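Local coordinates for protein extracellular ligand-binding receptor (PDB 4M88) that probably binds an amino acid outside the cytoplasmic membrane and delivers it to an ABC transporter, as solute-binding proteins of the leucine-binding family do, at residues 209-214 / 230-235; 236-241 / 248-253; 176-181 / 188-193. All blocks are in the same frame, centred on the assembly; numbering follows the deposited sequence.

In the fold
All three interactions belong to the lobe built on the sheet that includes strands 143-149, 174-180, 201-205, 227-229 and 250-254, and each packs a helix against a strand or its following loop. Interactions 1 and 2 are neighbours, with centres about 8 Å apart: V233 CG2 lies 3.9 Å from I238 CD1, and V212 CG1 lies 3.6 Å from V241 CG2. Interaction 3 is at the sheet's far edge, its centre about 16 Å from that of interaction 1, although segments 209-214 and 176-181 touch, F210 CE1 lying 3.8 Å from G181 O. A glycerol, probably from the crystallisation liquor, has its nearest atom about 3 Å from the Y232 side chain and may mark a pocket, possibly part of the ligand cleft.

Interaction 1 (209-214 / 230-235); sequences PFIVAG and LSYVSA
I211 sets CG1 anti to its own carbonyl carbon (chi1 -65°), and a nearly extended second torsion (chi2 164°) carries CD1 outward to the loop; V233 answers with CG1, likewise anti to its carbonyl carbon (chi1 -67°). These torsions place V233 CG1 against the flank of the isoleucine, 3.6 Å from I211 CG2 and 3.7 Å from I211 CB. The other valine methyl is a looser partner, V233 CG2 standing 4.0 Å from I211 CG2. At the far end of the isoleucine, I211 CD1 meets Y232 CB at 3.6 Å and lies by the edge of the phenol ring, near its plane, so the ring face takes no part in this touch. V212 adds one methyl from the next helical position, with CG2 3.9 Å from V233 CG1. V233 CG1 thus touches two consecutive helix residues, and the seam is apolar: no hydrogen bond crosses it, and 179 Å² is buried in total.

The loop has its own polar restraints. S231 is the centre of an inverse gamma turn closed by Y232 N to L230 O at 2.7 Å, and S234 is the N-cap of helix 235-247, its OG capping a helical backbone N while its own N bonds to Q237 OE1. The Y232 ring leads away from I211, and its hydroxyl is hydrogen-bonded to D125 OD1 and G106 N, fixing the outer end of a side chain whose CB is packed on the helix.

The contact therefore seats the loop that joins strand 227-229 to helix 235-247 on the start of helix 208-220. On the same helix F210 packs on strand 143-149 and on L187 of helix 184-195, while L230 of the loop packs on helix 125-138.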
loop_
_atom_site.group_PDB
_atom_site.type_symbol
_atom_site.label_atom_id
_atom_site.label_comp_id
_atom_site.label_asym_id
_atom_site.label_seq_id
_atom_site.Cartn_x
_atom_site.Cartn_y
_atom_site.Cartn_z
ATOM N N PRO A 209 7.596 -8.226 4.644
ATOM C CA PRO A 209 8.669 -8.891 5.401
ATOM C C PRO A 209 9.959 -9.060 4.579
ATOM O O PRO A 209 11.047 -9.095 5.159
ATOM C CB PRO A 209 8.067 -10.256 5.756
ATOM C CG PRO A 209 7.014 -10.500 4.711
ATOM C CD PRO A 209 6.474 -9.138 4.345
ATOM N N PHE A 210 9.830 -9.152 3.258
ATOM C CA PHE A 210 10.990 -9.239 2.377
ATOM C C PHE A 210 11.764 -7.925 2.362
ATOM O O PHE A 210 12.987 -7.917 2.287
ATOM C CB PHE A 210 10.554 -9.607 0.955
ATOM C CG PHE A 210 11.696 -9.722 -0.019
ATOM C CD1 PHE A 210 12.334 -10.942 -0.216
ATOM C CD2 PHE A 210 12.114 -8.618 -0.760
ATOM C CE1 PHE A 210 13.386 -11.052 -1.120
ATOM C CE2 PHE A 210 13.171 -8.718 -1.664
ATOM C CZ PHE A 210 13.806 -9.936 -1.848
ATOM N N ILE A 211 11.057 -6.806 2.418
ATOM C CA ILE A 211 11.740 -5.516 2.441
ATOM C C ILE A 211 12.586 -5.391 3.708
ATOM O O ILE A 211 13.764 -5.029 3.650
ATOM C CB ILE A 211 10.739 -4.367 2.363
ATOM C CG1 ILE A 211 10.033 -4.395 1.005
ATOM C CG2 ILE A 211 11.443 -3.036 2.554
ATOM C CD1 ILE A 211 8.768 -3.563 0.979
ATOM N N VAL A 212 11.991 -5.710 4.849
ATOM C CA VAL A 212 12.716 -5.626 6.113
ATOM C C VAL A 212 13.913 -6.583 6.136
ATOM O O VAL A 212 15.037 -6.198 6.484
ATOM C CB VAL A 212 11.789 -5.894 7.304
ATOM C CG1 VAL A 212 12.576 -5.832 8.595
ATOM C CG2 VAL A 212 10.659 -4.862 7.336
ATOM N N ALA A 213 13.674 -7.828 5.754
ATOM C CA ALA A 213 14.740 -8.823 5.723
ATOM C C ALA A 213 15.822 -8.440 4.723
ATOM O O ALA A 213 17.005 -8.678 4.976
ATOM C CB ALA A 213 14.186 -10.188 5.392
ATOM N N GLY A 214 15.420 -7.845 3.591
ATOM C CA GLY A 214 16.364 -7.461 2.558
ATOM C C GLY A 214 17.251 -6.317 3.006
ATOM O O GLY A 214 18.455 -6.309 2.746
ATOM N N LEU A 230 9.505 0.976 -1.485
ATOM C CA LEU A 230 8.193 1.511 -1.818
ATOM C C LEU A 230 7.305 1.558 -0.579
ATOM O O LEU A 230 7.760 1.260 0.529
ATOM C CB LEU A 230 7.541 0.663 -2.912
ATOM C CG LEU A 230 8.379 0.478 -4.179
ATOM C CD1 LEU A 230 7.608 -0.333 -5.225
ATOM C CD2 LEU A 230 8.775 1.824 -4.742
ATOM N N SER A 231 6.040 1.923 -0.776
ATOM C CA SER A 231 5.112 2.173 0.328
ATOM C C SER A 231 4.658 0.920 1.078
ATOM O O SER A 231 3.454 0.683 1.192
ATOM C CB SER A 231 3.870 2.894 -0.192
ATOM O OG SER A 231 4.168 4.219 -0.568
ATOM N N TYR A 232 5.593 0.137 1.616
ATOM C CA TYR A 232 5.205 -1.132 2.260
ATOM C C TYR A 232 5.794 -1.419 3.639
ATOM O O TYR A 232 5.522 -2.470 4.228
ATOM C CB TYR A 232 5.467 -2.298 1.309
ATOM C CG TYR A 232 4.692 -2.108 0.036
ATOM C CD1 TYR A 232 3.308 -2.130 0.052
ATOM C CD2 TYR A 232 5.337 -1.838 -1.165
ATOM C CE1 TYR A 232 2.576 -1.920 -1.099
ATOM C CE2 TYR A 232 4.611 -1.631 -2.328
ATOM C CZ TYR A 232 3.236 -1.669 -2.285
ATOM O OH TYR A 232 2.512 -1.462 -3.436
ATOM N N VAL A 233 6.595 -0.493 4.150
ATOM C CA VAL A 233 7.180 -0.653 5.479
ATOM C C VAL A 233 7.138 0.680 6.212
ATOM O O VAL A 233 7.043 1.732 5.573
ATOM C CB VAL A 233 8.641 -1.151 5.406
ATOM C CG1 VAL A 233 8.697 -2.560 4.874
ATOM C CG2 VAL A 233 9.483 -0.222 4.552
ATOM N N SER A 234 7.187 0.638 7.544
ATOM C CA SER A 234 7.295 1.855 8.346
ATOM C C SER A 234 8.752 2.012 8.755
ATOM O O SER A 234 9.496 1.033 8.793
ATOM C CB SER A 234 6.402 1.793 9.591
ATOM O OG SER A 234 6.894 0.852 10.537
ATOM N N ALA A 235 9.174 3.241 9.033
ATOM C CA ALA A 235 10.534 3.457 9.529
ATOM C C ALA A 235 10.736 2.703 10.835
ATOM O O ALA A 235 11.828 2.202 11.121
ATOM C CB ALA A 235 10.805 4.934 9.720
#

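Interaction 2 (236-241 / 248-253); sequences AQIVKV and RGVGIV
This is apolar helix-on-strand packing inside a beta-alpha-beta unit, where helix 235-247 lies against strand 250-254, the strand that follows it. The evidence is one side chain, I238, set against two from the strand. I238 CD1 and V250 CG1 approach tip to tip at 4.0 Å, and I238 CD1 also stands 4.2 Å from I252 CD1, so a single methyl faces both. The extended isoleucine chain (chi2 171°) carries CD1 toward the strand, covering a little under half of the 9.0 Å between I238 CA and V250 CA. V250 presents CG1 by holding it opposite its backbone N (chi1 172°). V250 and I252 alternate with G251, as expected for one face of a strand, and both direct CB toward the helix. The interface is light, with 101 Å² buried and no hydrogen bond across it.

Other elements complete the surroundings of I238: I215 of helix 208-220, V233 of the preceding loop and A247 at the end of its own helix. The strand itself is held in the sheet from two directions, G251 bonding through its backbone to L227 and V229 of parallel strand 227-229, and I252 to G347 of antiparallel strand 345-349.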
loop_
_atom_site.group_PDB
_atom_site.type_symbol
_atom_site.label_atom_id
_atom_site.label_comp_id
_atom_site.label_asym_id
_atom_site.label_seq_id
_atom_site.Cartn_x
_atom_site.Cartn_y
_atom_site.Cartn_z
ATOM N N ALA A 236 9.679 2.624 11.633
ATOM C CA ALA A 236 9.764 1.937 12.916
ATOM C C ALA A 236 10.161 0.468 12.745
ATOM O O ALA A 236 10.934 -0.059 13.542
ATOM C CB ALA A 236 8.436 2.044 13.661
ATOM N N GLN A 237 9.599 -0.195 11.732
ATOM C CA GLN A 237 9.876 -1.616 11.497
ATOM C C GLN A 237 11.333 -1.802 11.108
ATOM O O GLN A 237 11.972 -2.799 11.476
ATOM C CB GLN A 237 8.974 -2.190 10.394
ATOM C CG GLN A 237 7.499 -2.313 10.776
ATOM C CD GLN A 237 6.610 -2.741 9.609
ATOM O OE1 GLN A 237 6.803 -2.309 8.462
ATOM N NE2 GLN A 237 5.626 -3.594 9.898
ATOM N N ILE A 238 11.856 -0.839 10.353
ATOM C CA ILE A 238 13.251 -0.899 9.917
ATOM C C ILE A 238 14.198 -0.680 11.103
ATOM O O ILE A 238 15.153 -1.430 11.280
ATOM C CB ILE A 238 13.528 0.101 8.783
ATOM C CG1 ILE A 238 12.587 -0.175 7.605
ATOM C CG2 ILE A 238 14.998 0.028 8.351
ATOM C CD1 ILE A 238 12.634 0.906 6.523
ATOM N N VAL A 239 13.907 0.312 11.947
ATOM C CA VAL A 239 14.738 0.586 13.120
ATOM C C VAL A 239 14.716 -0.561 14.141
ATOM O O VAL A 239 15.728 -0.859 14.781
ATOM C CB VAL A 239 14.338 1.916 13.793
ATOM C CG1 VAL A 239 15.157 2.150 15.064
ATOM C CG2 VAL A 239 14.520 3.064 12.818
ATOM N N LYS A 240 13.564 -1.212 14.274
ATOM C CA LYS A 240 13.426 -2.364 15.160
ATOM C C LYS A 240 14.491 -3.415 14.846
ATOM O O LYS A 240 15.080 -4.015 15.753
ATOM C CB LYS A 240 12.019 -2.974 15.008
ATOM C CG LYS A 240 11.654 -3.962 16.102
ATOM C CD LYS A 240 11.524 -3.231 17.429
ATOM C CE LYS A 240 11.724 -4.154 18.621
ATOM N NZ LYS A 240 11.912 -3.373 19.879
ATOM N N VAL A 241 14.757 -3.612 13.557
ATOM C CA VAL A 241 15.660 -4.674 13.122
ATOM C C VAL A 241 17.127 -4.236 13.020
ATOM O O VAL A 241 18.000 -4.874 13.610
ATOM C CB VAL A 241 15.181 -5.315 11.797
ATOM C CG1 VAL A 241 16.110 -6.456 11.397
ATOM C CG2 VAL A 241 13.757 -5.831 11.951
ATOM N N ARG A 248 19.178 4.738 8.883
ATOM C CA ARG A 248 19.445 6.065 8.334
ATOM C C ARG A 248 19.842 5.942 6.871
ATOM O O ARG A 248 20.580 5.032 6.487
ATOM C CB ARG A 248 20.515 6.817 9.137
ATOM C CG ARG A 248 21.857 6.142 9.149
ATOM C CD ARG A 248 22.716 6.610 10.305
ATOM N NE ARG A 248 24.030 5.979 10.256
ATOM C CZ ARG A 248 24.950 6.078 11.210
ATOM N NH1 ARG A 248 24.705 6.784 12.308
ATOM N NH2 ARG A 248 26.118 5.467 11.062
ATOM N N GLY A 249 19.316 6.829 6.038
ATOM C CA GLY A 249 19.657 6.785 4.630
ATOM C C GLY A 249 18.707 5.948 3.795
ATOM O O GLY A 249 18.818 5.931 2.567
ATOM N N VAL A 250 17.784 5.239 4.443
ATOM C CA VAL A 250 16.751 4.528 3.697
ATOM C C VAL A 250 15.675 5.514 3.260
ATOM O O VAL A 250 15.114 6.236 4.088
ATOM C CB VAL A 250 16.092 3.425 4.539
ATOM C CG1 VAL A 250 14.881 2.837 3.800
ATOM C CG2 VAL A 250 17.109 2.346 4.882
ATOM N N GLY A 251 15.391 5.551 1.963
ATOM C CA GLY A 251 14.288 6.350 1.462
ATOM C C GLY A 251 13.042 5.503 1.295
ATOM O O GLY A 251 13.107 4.401 0.749
ATOM N N ILE A 252 11.909 6.006 1.778
ATOM C CA ILE A 252 10.641 5.297 1.671
ATOM C C ILE A 252 9.702 6.144 0.823
ATOM O O ILE A 252 9.423 7.292 1.164
ATOM C CB ILE A 252 9.985 5.084 3.049
ATOM C CG1 ILE A 252 10.937 4.371 4.006
ATOM C CG2 ILE A 252 8.678 4.298 2.909
ATOM C CD1 ILE A 252 10.428 4.342 5.445
ATOM N N VAL A 253 9.229 5.594 -0.288
ATOM C CA VAL A 253 8.271 6.327 -1.116
ATOM C C VAL A 253 6.915 6.193 -0.456
ATOM O O VAL A 253 6.442 5.075 -0.219
ATOM C CB VAL A 253 8.176 5.754 -2.520
ATOM C CG1 VAL A 253 7.318 6.651 -3.383
ATOM C CG2 VAL A 253 9.535 5.669 -3.105
#

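Interaction 3 (176-181 / 188-193); sequences NGVKSG and AAAARQ
V178 directs its CB toward the helix, yet CB itself makes none of the close touches; its two methyls do. With CG1 anti to the backbone N (chi1 177°), V178 CG1 lands 3.9 Å from A190 CB and 4.0 Å from A190 O, while V178 CG2 lies 3.9 Å from Q193 CG. Q193 crosses the valine obliquely, one helical turn on from A190, and its chain bends at the second torsion.

Two residues along the strand, S180 faces the same way: S180 CB is 3.7 Å from A190 CB and S180 OG 3.8 Å from the same A190 CB. The hydroxyl is spent on G181 O, donating at 2.8 Å in the carbonyl plane and onto a lone pair (C=O...O angle 133°). A glycine in place of S180 would probably open a gap beside the A190 methyl and leave G181 O without its hydroxyl donor.

Strand and helix run almost antiparallel (169°), their axes 8.4 Å apart at closest approach, as in the first half of a beta-alpha-beta crossover, here leading to parallel strand 201-205 beyond strand 143-149. Strand 174-180 borders its sheet, bonded through its backbone to strand 143-149, while A190 and S180 both reach L147 of that strand and A191 packs on helix 208-220.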
loop_
_atom_site.group_PDB
_atom_site.type_symbol
_atom_site.label_atom_id
_atom_site.label_comp_id
_atom_site.label_asym_id
_atom_site.label_seq_id
_atom_site.Cartn_x
_atom_site.Cartn_y
_atom_site.Cartn_z
ATOM N N ASN A 176 21.310 -3.027 -12.417
ATOM C CA ASN A 176 21.441 -4.464 -12.202
ATOM C C ASN A 176 20.315 -4.945 -11.311
ATOM O O ASN A 176 19.988 -4.293 -10.329
ATOM C CB ASN A 176 22.782 -4.804 -11.552
ATOM C CG ASN A 176 23.947 -4.568 -12.480
ATOM O OD1 ASN A 176 23.840 -4.761 -13.690
ATOM N ND2 ASN A 176 25.070 -4.144 -11.923
ATOM N N GLY A 177 19.711 -6.077 -11.649
ATOM C CA GLY A 177 18.604 -6.571 -10.842
ATOM C C GLY A 177 18.912 -7.952 -10.322
ATOM O O GLY A 177 19.257 -8.849 -11.098
ATOM N N VAL A 178 18.791 -8.121 -9.015
ATOM C CA VAL A 178 19.135 -9.382 -8.367
ATOM C C VAL A 178 17.896 -9.995 -7.740
ATOM O O VAL A 178 17.277 -9.401 -6.865
ATOM C CB VAL A 178 20.208 -9.171 -7.300
ATOM C CG1 VAL A 178 20.509 -10.472 -6.591
ATOM C CG2 VAL A 178 21.480 -8.620 -7.945
ATOM N N LYS A 179 17.520 -11.180 -8.208
ATOM C CA LYS A 179 16.324 -11.848 -7.715
ATOM C C LYS A 179 16.696 -12.682 -6.497
ATOM O O LYS A 179 17.815 -13.194 -6.407
ATOM C CB LYS A 179 15.755 -12.749 -8.816
ATOM C CG LYS A 179 14.346 -13.247 -8.564
ATOM C CD LYS A 179 13.767 -13.943 -9.792
ATOM C CE LYS A 179 14.621 -15.122 -10.225
ATOM N NZ LYS A 179 13.940 -15.951 -11.275
ATOM N N SER A 180 15.765 -12.839 -5.563
ATOM C CA SER A 180 16.031 -13.651 -4.373
ATOM C C SER A 180 14.776 -14.349 -3.867
ATOM O O SER A 180 13.669 -13.812 -3.973
ATOM C CB SER A 180 16.606 -12.789 -3.245
ATOM O OG SER A 180 16.924 -13.596 -2.119
ATOM N N GLY A 181 14.960 -15.544 -3.315
ATOM C CA GLY A 181 13.909 -16.193 -2.560
ATOM C C GLY A 181 13.755 -15.463 -1.242
ATOM O O GLY A 181 14.613 -14.676 -0.862
ATOM N N ALA A 188 20.975 -13.574 2.039
ATOM C CA ALA A 188 22.380 -13.316 2.357
ATOM C C ALA A 188 23.220 -13.439 1.090
ATOM O O ALA A 188 24.151 -12.655 0.852
ATOM C CB ALA A 188 22.870 -14.272 3.420
ATOM N N ALA A 189 22.890 -14.434 0.275
ATOM C CA ALA A 189 23.603 -14.649 -0.975
ATOM C C ALA A 189 23.317 -13.512 -1.956
ATOM O O ALA A 189 24.218 -13.031 -2.649
ATOM C CB ALA A 189 23.218 -15.997 -1.577
ATOM N N ALA A 190 22.058 -13.085 -2.018
ATOM C CA ALA A 190 21.684 -11.990 -2.899
ATOM C C ALA A 190 22.391 -10.708 -2.484
ATOM O O ALA A 190 22.802 -9.916 -3.338
ATOM C CB ALA A 190 20.159 -11.789 -2.902
ATOM N N ALA A 191 22.515 -10.498 -1.174
ATOM C CA ALA A 191 23.144 -9.289 -0.656
ATOM C C ALA A 191 24.633 -9.269 -0.968
ATOM O O ALA A 191 25.191 -8.215 -1.282
ATOM C CB ALA A 191 22.897 -9.152 0.848
ATOM N N ARG A 192 25.274 -10.431 -0.875
ATOM C CA ARG A 192 26.685 -10.561 -1.250
ATOM C C ARG A 192 26.898 -10.225 -2.721
ATOM O O ARG A 192 27.893 -9.584 -3.075
ATOM C CB ARG A 192 27.222 -11.963 -0.948
ATOM C CG ARG A 192 27.861 -12.099 0.426
ATOM C CD ARG A 192 28.666 -13.396 0.562
ATOM N NE ARG A 192 29.081 -13.947 -0.729
ATOM C CZ ARG A 192 29.986 -14.916 -0.878
ATOM N NH1 ARG A 192 30.591 -15.436 0.183
ATOM N NH2 ARG A 192 30.294 -15.360 -2.092
ATOM N N GLN A 193 25.977 -10.663 -3.582
ATOM C CA GLN A 193 26.056 -10.320 -5.005
ATOM C C GLN A 193 25.932 -8.816 -5.204
ATOM O O GLN A 193 26.710 -8.215 -5.943
ATOM C CB GLN A 193 24.971 -11.045 -5.810
ATOM C CG GLN A 193 24.779 -10.515 -7.247
ATOM C CD GLN A 193 25.760 -11.104 -8.265
ATOM O OE1 GLN A 193 26.655 -11.870 -7.914
ATOM N NE2 GLN A 193 25.587 -10.739 -9.535
#